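Local structure of tyrocidine synthase 2 (Brevibacillus parabrevis, 6TA8) at residues A[322-334]-A[349-361]. The protein is a nonribosomal peptide synthetase of Brevibacillus parabrevis, represented here by a region that contains its condensation domain. Numbering follows the deposited sequence.
Sequences WFTSQYPVVLDME and NLRRIPKKGIGYE
Strand 325-332 comes closest to segment 349-361 where Ser325 lies beside Ile358 and Tyr327 beside Gly357, with CA atoms 5.5 Å apart for Ser325 and Ile358; at Leu350 of helix 339-351 the backbones stand farther apart, Val329 CA lying 7.8 Å from Leu350 CA. No clear hydrogen bond joins the two backbones. The Tyr327 ring lies against the turn through Pro354-Ile358, held by Gly357 N to Pro354 O and Ile358 N to Lys355 O. Gly357 CA is over its face, 3.7 Å from the centroid in a CH-pi contact, and Lys356 O lies above the rim on the same side, 3.0 Å from Tyr327 CE1. Tyr327 CG sits between its own backbone N and carbonyl carbon (chi1 55°), which lays the ring along the turn and brings its CE2 edge to Ile353 CD1. That methyl also touches Val329 CG2, while Val329 CG1 meets Leu350 CD2 at 3.8 Å. Beyond the turn, Pro328 CD rests over the centre of the Tyr360 ring, 3.6 Å from the centroid; Trp224 meets this ring edge-to-face. The chain from helix 339-351 through the turn toward helix 359-365 thus packs along an edge strand of one of the two main sheets in the chloramphenicol acetyltransferase-like fold of condensation domains.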
ATOM      1  N   TRP A 322      -8.879   3.653   0.302  1.00 31.22           N
ATOM      2  CA  TRP A 322      -8.022   2.752  -0.468  1.00 36.14           C
ATOM      3  C   TRP A 322      -8.006   3.253  -1.909  1.00 34.17           C
ATOM      4  O   TRP A 322      -8.846   2.879  -2.727  1.00 36.77           O
ATOM      5  CB  TRP A 322      -8.505   1.309  -0.370  1.00 29.06           C
ATOM      6  CG  TRP A 322      -7.466   0.306  -0.780  1.00 28.77           C
ATOM      7  CD1 TRP A 322      -6.148   0.552  -1.034  1.00 32.37           C
ATOM      8  CD2 TRP A 322      -7.658  -1.099  -0.988  1.00 32.43           C
ATOM      9  NE1 TRP A 322      -5.507  -0.611  -1.385  1.00 37.31           N
ATOM     10  CE2 TRP A 322      -6.412  -1.640  -1.363  1.00 37.95           C
ATOM     11  CE3 TRP A 322      -8.761  -1.953  -0.891  1.00 37.59           C
ATOM     12  CZ2 TRP A 322      -6.239  -2.995  -1.640  1.00 38.10           C
ATOM     13  CZ3 TRP A 322      -8.586  -3.298  -1.167  1.00 36.52           C
ATOM     14  CH2 TRP A 322      -7.336  -3.804  -1.538  1.00 35.33           C
ATOM     15  N   PHE A 323      -7.034   4.111  -2.215  1.00 33.88           N
ATOM     16  CA  PHE A 323      -6.910   4.733  -3.525  1.00 41.39           C
ATOM     17  C   PHE A 323      -5.887   4.038  -4.415  1.00 45.92           C
ATOM     18  O   PHE A 323      -5.566   4.557  -5.488  1.00 46.37           O
ATOM     19  CB  PHE A 323      -6.537   6.210  -3.373  1.00 38.41           C
ATOM     20  CG  PHE A 323      -7.652   7.074  -2.856  1.00 39.53           C
ATOM     21  CD1 PHE A 323      -8.052   6.998  -1.531  1.00 33.75           C
ATOM     22  CD2 PHE A 323      -8.292   7.972  -3.692  1.00 32.88           C
ATOM     23  CE1 PHE A 323      -9.076   7.796  -1.054  1.00 35.42           C
ATOM     24  CE2 PHE A 323      -9.313   8.774  -3.222  1.00 33.43           C
ATOM     25  CZ  PHE A 323      -9.707   8.685  -1.902  1.00 38.44           C
ATOM     26  N   THR A 324      -5.375   2.882  -3.995  1.00 43.88           N
ATOM     27  CA  THR A 324      -4.279   2.231  -4.704  1.00 42.33           C
ATOM     28  C   THR A 324      -4.652   1.934  -6.151  1.00 45.71           C
ATOM     29  O   THR A 324      -5.715   1.374  -6.432  1.00 54.05           O
ATOM     30  CB  THR A 324      -3.886   0.939  -3.984  1.00 38.05           C
ATOM     31  OG1 THR A 324      -3.242   1.260  -2.745  1.00 39.01           O
ATOM     32  CG2 THR A 324      -2.939   0.108  -4.840  1.00 47.33           C
ATOM     33  N   SER A 325      -3.773   2.322  -7.069  1.00 46.89           N
ATOM     34  CA  SER A 325      -3.936   2.054  -8.491  1.00 48.92           C
ATOM     35  C   SER A 325      -2.842   1.100  -8.945  1.00 45.23           C
ATOM     36  O   SER A 325      -1.655   1.351  -8.705  1.00 45.73           O
ATOM     37  CB  SER A 325      -3.883   3.347  -9.306  1.00 48.79           C
ATOM     38  OG  SER A 325      -2.551   3.817  -9.428  1.00 48.03           O
ATOM     39  N   GLN A 326      -3.238   0.011  -9.594  1.00 43.03           N
ATOM     40  CA  GLN A 326      -2.311  -0.991 -10.097  1.00 47.75           C
ATOM     41  C   GLN A 326      -2.289  -0.958 -11.618  1.00 45.05           C
ATOM     42  O   GLN A 326      -3.334  -0.822 -12.262  1.00 38.72           O
ATOM     43  CB  GLN A 326      -2.695  -2.391  -9.608  1.00 43.36           C
ATOM     44  CG  GLN A 326      -2.501  -2.603  -8.114  1.00 51.67           C
ATOM     45  CD  GLN A 326      -3.018  -3.949  -7.644  1.00 54.83           C
ATOM     46  OE1 GLN A 326      -3.947  -4.508  -8.226  1.00 50.53           O
ATOM     47  NE2 GLN A 326      -2.417  -4.476  -6.583  1.00 55.73           N
ATOM     48  N   TYR A 327      -1.089  -1.085 -12.190  1.00 41.32           N
ATOM     49  CA  TYR A 327      -0.933  -1.057 -13.637  1.00 42.37           C
ATOM     50  C   TYR A 327       0.380  -1.720 -14.003  1.00 40.39           C
ATOM     51  O   TYR A 327       1.378  -1.515 -13.301  1.00 40.66           O
ATOM     52  CB  TYR A 327      -0.972   0.376 -14.180  1.00 44.46           C
ATOM     53  CG  TYR A 327       0.034   1.317 -13.555  1.00 42.61           C
ATOM     54  CD1 TYR A 327      -0.202   1.894 -12.315  1.00 41.30           C
ATOM     55  CD2 TYR A 327       1.213   1.642 -14.214  1.00 45.10           C
ATOM     56  CE1 TYR A 327       0.709   2.754 -11.742  1.00 42.16           C
ATOM     57  CE2 TYR A 327       2.132   2.507 -13.648  1.00 44.84           C
ATOM     58  CZ  TYR A 327       1.872   3.061 -12.412  1.00 45.35           C
ATOM     59  OH  TYR A 327       2.776   3.925 -11.840  1.00 50.17           O
ATOM     60  N   PRO A 328       0.425  -2.506 -15.078  1.00 39.95           N
ATOM     61  CA  PRO A 328       1.670  -3.191 -15.439  1.00 37.26           C
ATOM     62  C   PRO A 328       2.668  -2.257 -16.108  1.00 47.18           C
ATOM     63  O   PRO A 328       2.306  -1.385 -16.901  1.00 46.20           O
ATOM     64  CB  PRO A 328       1.198  -4.283 -16.405  1.00 42.63           C
ATOM     65  CG  PRO A 328      -0.027  -3.711 -17.030  1.00 43.49           C
ATOM     66  CD  PRO A 328      -0.690  -2.869 -15.970  1.00 44.34           C
ATOM     67  N   VAL A 329       3.940  -2.454 -15.773  1.00 48.71           N
ATOM     68  CA  VAL A 329       5.052  -1.717 -16.361  1.00 45.03           C
ATOM     69  C   VAL A 329       5.998  -2.728 -16.993  1.00 54.26           C
ATOM     70  O   VAL A 329       6.333  -3.744 -16.371  1.00 45.98           O
ATOM     71  CB  VAL A 329       5.782  -0.855 -15.314  1.00 50.62           C
ATOM     72  CG1 VAL A 329       7.030  -0.221 -15.914  1.00 48.02           C
ATOM     73  CG2 VAL A 329       4.849   0.212 -14.763  1.00 47.03           C
ATOM     74  N   VAL A 330       6.421  -2.456 -18.224  1.00 48.31           N
ATOM     75  CA  VAL A 330       7.258  -3.369 -18.994  1.00 50.24           C
ATOM     76  C   VAL A 330       8.683  -2.832 -18.982  1.00 58.31           C
ATOM     77  O   VAL A 330       8.982  -1.815 -19.617  1.00 54.37           O
ATOM     78  CB  VAL A 330       6.735  -3.536 -20.427  1.00 42.04           C
ATOM     79  CG1 VAL A 330       7.649  -4.454 -21.224  1.00 39.99           C
ATOM     80  CG2 VAL A 330       5.317  -4.075 -20.400  1.00 43.67           C
ATOM     81  N   LEU A 331       9.566  -3.516 -18.260  1.00 50.80           N
ATOM     82  CA  LEU A 331      10.973  -3.150 -18.206  1.00 51.47           C
ATOM     83  C   LEU A 331      11.738  -3.833 -19.333  1.00 53.30           C
ATOM     84  O   LEU A 331      11.428  -4.961 -19.725  1.00 49.25           O
ATOM     85  CB  LEU A 331      11.579  -3.532 -16.855  1.00 61.58           C
ATOM     86  CG  LEU A 331      10.872  -2.970 -15.621  1.00 53.00           C
ATOM     87  CD1 LEU A 331      11.527  -3.484 -14.348  1.00 54.48           C
ATOM     88  CD2 LEU A 331      10.874  -1.450 -15.653  1.00 50.37           C
ATOM     89  N   ASP A 332      12.745  -3.134 -19.853  1.00 61.12           N
ATOM     90  CA  ASP A 332      13.538  -3.612 -20.979  1.00 64.92           C
ATOM     91  C   ASP A 332      14.995  -3.719 -20.551  1.00 64.70           C
ATOM     92  O   ASP A 332      15.609  -2.716 -20.170  1.00 65.91           O
ATOM     93  CB  ASP A 332      13.400  -2.680 -22.184  1.00 71.06           C
ATOM     94  CG  ASP A 332      13.722  -3.370 -23.497  1.00 75.94           C
ATOM     95  OD1 ASP A 332      13.925  -4.603 -23.493  1.00 74.89           O
ATOM     96  OD2 ASP A 332      13.772  -2.679 -24.536  1.00 81.96           O
ATOM     97  N   MET A 333      15.542  -4.933 -20.614  1.00 63.27           N
ATOM     98  CA  MET A 333      16.941  -5.190 -20.300  1.00 70.61           C
ATOM     99  C   MET A 333      17.747  -5.519 -21.554  1.00 72.91           C
ATOM    100  O   MET A 333      18.733  -6.254 -21.489  1.00 76.37           O
ATOM    101  CB  MET A 333      17.062  -6.322 -19.281  1.00 72.25           C
ATOM    102  CG  MET A 333      16.647  -5.940 -17.869  1.00 66.76           C
ATOM    103  SD  MET A 333      14.859  -5.836 -17.658  1.00 67.45           S
ATOM    104  CE  MET A 333      14.426  -7.569 -17.538  1.00 60.80           C
ATOM    105  N   GLU A 334      17.334  -4.965 -22.700  1.00 80.54           N
ATOM    106  CA  GLU A 334      17.949  -5.323 -23.976  1.00 80.68           C
ATOM    107  C   GLU A 334      19.449  -5.058 -23.976  1.00 83.78           C
ATOM    108  O   GLU A 334      20.230  -5.867 -24.491  1.00 91.23           O
ATOM    109  CB  GLU A 334      17.269  -4.559 -25.111  1.00 92.24           C
ATOM    110  CG  GLU A 334      17.877  -4.795 -26.485  1.00 95.35           C
ATOM    111  CD  GLU A 334      17.224  -3.949 -27.561  1.00104.58           C
ATOM    112  OE1 GLU A 334      16.364  -3.110 -27.219  1.00106.06           O
ATOM    113  OE2 GLU A 334      17.572  -4.121 -28.749  1.00107.82           O
ATOM    114  N   ASN A 349      10.399   5.614 -20.125  1.00 62.44           N
ATOM    115  CA  ASN A 349       9.380   4.573 -20.215  1.00 60.14           C
ATOM    116  C   ASN A 349       8.174   4.909 -19.345  1.00 56.08           C
ATOM    117  O   ASN A 349       7.027   4.717 -19.765  1.00 56.66           O
ATOM    118  CB  ASN A 349       9.980   3.223 -19.814  1.00 59.74           C
ATOM    119  CG  ASN A 349       8.939   2.129 -19.696  1.00 56.30           C
ATOM    120  OD1 ASN A 349       7.972   2.088 -20.456  1.00 70.04           O
ATOM    121  ND2 ASN A 349       9.134   1.229 -18.739  1.00 55.51           N
ATOM    122  N   LEU A 350       8.415   5.421 -18.136  1.00 58.06           N
ATOM    123  CA  LEU A 350       7.319   5.743 -17.230  1.00 52.41           C
ATOM    124  C   LEU A 350       6.650   7.068 -17.581  1.00 52.02           C
ATOM    125  O   LEU A 350       5.463   7.250 -17.289  1.00 52.51           O
ATOM    126  CB  LEU A 350       7.823   5.767 -15.787  1.00 47.82           C
ATOM    127  CG  LEU A 350       8.330   4.422 -15.257  1.00 58.73           C
ATOM    128  CD1 LEU A 350       9.172   4.612 -14.006  1.00 60.05           C
ATOM    129  CD2 LEU A 350       7.174   3.472 -14.987  1.00 49.41           C
ATOM    130  N   ARG A 351       7.385   7.998 -18.197  1.00 55.89           N
ATOM    131  CA  ARG A 351       6.763   9.236 -18.654  1.00 55.09           C
ATOM    132  C   ARG A 351       5.748   8.976 -19.759  1.00 53.57           C
ATOM    133  O   ARG A 351       4.772   9.722 -19.892  1.00 60.14           O
ATOM    134  CB  ARG A 351       7.830  10.218 -19.134  1.00 58.75           C
ATOM    135  CG  ARG A 351       8.830  10.630 -18.065  1.00 62.27           C
ATOM    136  CD  ARG A 351       8.187  11.502 -17.002  1.00 64.89           C
ATOM    137  NE  ARG A 351       9.165  11.976 -16.026  1.00 69.26           N
ATOM    138  CZ  ARG A 351       9.291  11.489 -14.796  1.00 74.23           C
ATOM    139  NH1 ARG A 351       8.496  10.511 -14.383  1.00 73.99           N
ATOM    140  NH2 ARG A 351      10.211  11.981 -13.978  1.00 78.35           N
ATOM    141  N   ARG A 352       5.961   7.927 -20.557  1.00 46.74           N
ATOM    142  CA  ARG A 352       4.989   7.540 -21.573  1.00 42.49           C
ATOM    143  C   ARG A 352       3.671   7.078 -20.962  1.00 49.83           C
ATOM    144  O   ARG A 352       2.641   7.113 -21.642  1.00 56.37           O
ATOM    145  CB  ARG A 352       5.579   6.438 -22.457  1.00 53.40           C
ATOM    146  CG  ARG A 352       4.820   6.185 -23.750  1.00 57.65           C
ATOM    147  CD  ARG A 352       5.328   4.938 -24.463  1.00 63.96           C
ATOM    148  NE  ARG A 352       6.686   5.103 -24.973  1.00 72.92           N
ATOM    149  CZ  ARG A 352       7.737   4.412 -24.543  1.00 70.57           C
ATOM    150  NH1 ARG A 352       7.596   3.500 -23.591  1.00 67.80           N
ATOM    151  NH2 ARG A 352       8.935   4.632 -25.070  1.00 64.10           N
ATOM    152  N   ILE A 353       3.679   6.656 -19.703  1.00 55.47           N
ATOM    153  CA  ILE A 353       2.449   6.191 -19.049  1.00 52.57           C
ATOM    154  C   ILE A 353       1.573   7.394 -18.717  1.00 45.66           C
ATOM    155  O   ILE A 353       2.070   8.376 -18.136  1.00 50.63           O
ATOM    156  CB  ILE A 353       2.784   5.389 -17.790  1.00 49.88           C
ATOM    157  CG1 ILE A 353       3.828   4.317 -18.107  1.00 47.15           C
ATOM    158  CG2 ILE A 353       1.526   4.763 -17.202  1.00 48.05           C
ATOM    159  CD1 ILE A 353       4.080   3.346 -16.972  1.00 58.02           C
ATOM    160  N   PRO A 354       0.281   7.375 -19.059  1.00 41.10           N
ATOM    161  CA  PRO A 354      -0.576   8.532 -18.768  1.00 40.86           C
ATOM    162  C   PRO A 354      -1.170   8.515 -17.366  1.00 54.35           C
ATOM    163  O   PRO A 354      -1.766   7.518 -16.943  1.00 47.56           O
ATOM    164  CB  PRO A 354      -1.668   8.424 -19.837  1.00 48.48           C
ATOM    165  CG  PRO A 354      -1.783   6.955 -20.091  1.00 41.24           C
ATOM    166  CD  PRO A 354      -0.406   6.367 -19.887  1.00 43.88           C
ATOM    167  N   LYS A 355      -1.001   9.623 -16.640  1.00 54.24           N
ATOM    168  CA  LYS A 355      -1.651   9.841 -15.346  1.00 50.20           C
ATOM    169  C   LYS A 355      -1.320   8.738 -14.341  1.00 58.62           C
ATOM    170  O   LYS A 355      -2.175   8.309 -13.563  1.00 53.65           O
ATOM    171  CB  LYS A 355      -3.166   9.986 -15.510  1.00 52.25           C
ATOM    172  CG  LYS A 355      -3.606  11.365 -15.972  1.00 62.98           C
ATOM    173  CD  LYS A 355      -5.108  11.537 -15.837  1.00 61.99           C
ATOM    174  CE  LYS A 355      -5.508  12.989 -16.021  1.00 56.21           C
ATOM    175  NZ  LYS A 355      -6.969  13.189 -15.825  1.00 61.19           N
ATOM    176  N   LYS A 356      -0.068   8.280 -14.358  1.00 57.08           N
ATOM    177  CA  LYS A 356       0.432   7.294 -13.395  1.00 52.62           C
ATOM    178  C   LYS A 356      -0.386   6.004 -13.435  1.00 53.05           C
ATOM    179  O   LYS A 356      -0.648   5.383 -12.403  1.00 50.12           O
ATOM    180  CB  LYS A 356       0.464   7.874 -11.979  1.00 56.49           C
ATOM    181  CG  LYS A 356       1.167   9.217 -11.875  1.00 56.07           C
ATOM    182  CD  LYS A 356       2.677   9.059 -11.943  1.00 52.64           C
ATOM    183  CE  LYS A 356       3.378  10.278 -11.367  1.00 60.65           C
ATOM    184  NZ  LYS A 356       2.876  10.608 -10.002  1.00 64.19           N
ATOM    185  N   GLY A 357      -0.803   5.607 -14.636  1.00 55.91           N
ATOM    186  CA  GLY A 357      -1.483   4.338 -14.827  1.00 39.72           C
ATOM    187  C   GLY A 357      -2.796   4.183 -14.097  1.00 44.28           C
ATOM    188  O   GLY A 357      -3.267   3.055 -13.928  1.00 53.69           O
ATOM    189  N   ILE A 358      -3.412   5.284 -13.659  1.00 42.86           N
ATOM    190  CA  ILE A 358      -4.678   5.178 -12.939  1.00 48.90           C
ATOM    191  C   ILE A 358      -5.779   4.652 -13.852  1.00 49.52           C
ATOM    192  O   ILE A 358      -6.716   3.991 -13.388  1.00 42.07           O
ATOM    193  CB  ILE A 358      -5.058   6.536 -12.315  1.00 47.36           C
ATOM    194  CG1 ILE A 358      -6.295   6.395 -11.423  1.00 48.99           C
ATOM    195  CG2 ILE A 358      -5.300   7.582 -13.396  1.00 54.26           C
ATOM    196  CD1 ILE A 358      -6.801   7.708 -10.864  1.00 44.65           C
ATOM    197  N   GLY A 359      -5.681   4.910 -15.155  1.00 48.70           N
ATOM    198  CA  GLY A 359      -6.740   4.539 -16.074  1.00 37.05           C
ATOM    199  C   GLY A 359      -6.765   3.089 -16.503  1.00 42.46           C
ATOM    200  O   GLY A 359      -7.721   2.681 -17.169  1.00 42.67           O
ATOM    201  N   TYR A 360      -5.752   2.300 -16.140  1.00 42.90           N
ATOM    202  CA  TYR A 360      -5.689   0.917 -16.608  1.00 43.12           C
ATOM    203  C   TYR A 360      -6.846   0.091 -16.056  1.00 45.11           C
ATOM    204  O   TYR A 360      -7.689  -0.403 -16.813  1.00 44.45           O
ATOM    205  CB  TYR A 360      -4.349   0.284 -16.224  1.00 47.47           C
ATOM    206  CG  TYR A 360      -4.180  -1.117 -16.770  1.00 48.98           C
ATOM    207  CD1 TYR A 360      -3.756  -1.324 -18.075  1.00 49.80           C
ATOM    208  CD2 TYR A 360      -4.456  -2.232 -15.987  1.00 45.82           C
ATOM    209  CE1 TYR A 360      -3.605  -2.599 -18.585  1.00 52.28           C
ATOM    210  CE2 TYR A 360      -4.308  -3.512 -16.489  1.00 45.83           C
ATOM    211  CZ  TYR A 360      -3.881  -3.689 -17.790  1.00 52.32           C
ATOM    212  OH  TYR A 360      -3.730  -4.958 -18.300  1.00 50.28           O
ATOM    213  N   GLU A 361      -6.898  -0.075 -14.733  1.00 48.86           N
ATOM    214  CA  GLU A 361      -7.927  -0.913 -14.131  1.00 47.10           C
ATOM    215  C   GLU A 361      -9.295  -0.245 -14.115  1.00 50.48           C
ATOM    216  O   GLU A 361     -10.304  -0.937 -13.937  1.00 49.98           O
ATOM    217  CB  GLU A 361      -7.524  -1.314 -12.712  1.00 52.14           C
ATOM    218  CG  GLU A 361      -6.498  -2.435 -12.670  1.00 51.55           C
ATOM    219  CD  GLU A 361      -7.129  -3.795 -12.459  1.00 53.86           C
ATOM    220  OE1 GLU A 361      -8.168  -3.872 -11.770  1.00 60.32           O
ATOM    221  OE2 GLU A 361      -6.596  -4.788 -12.995  1.00 57.35           O
TER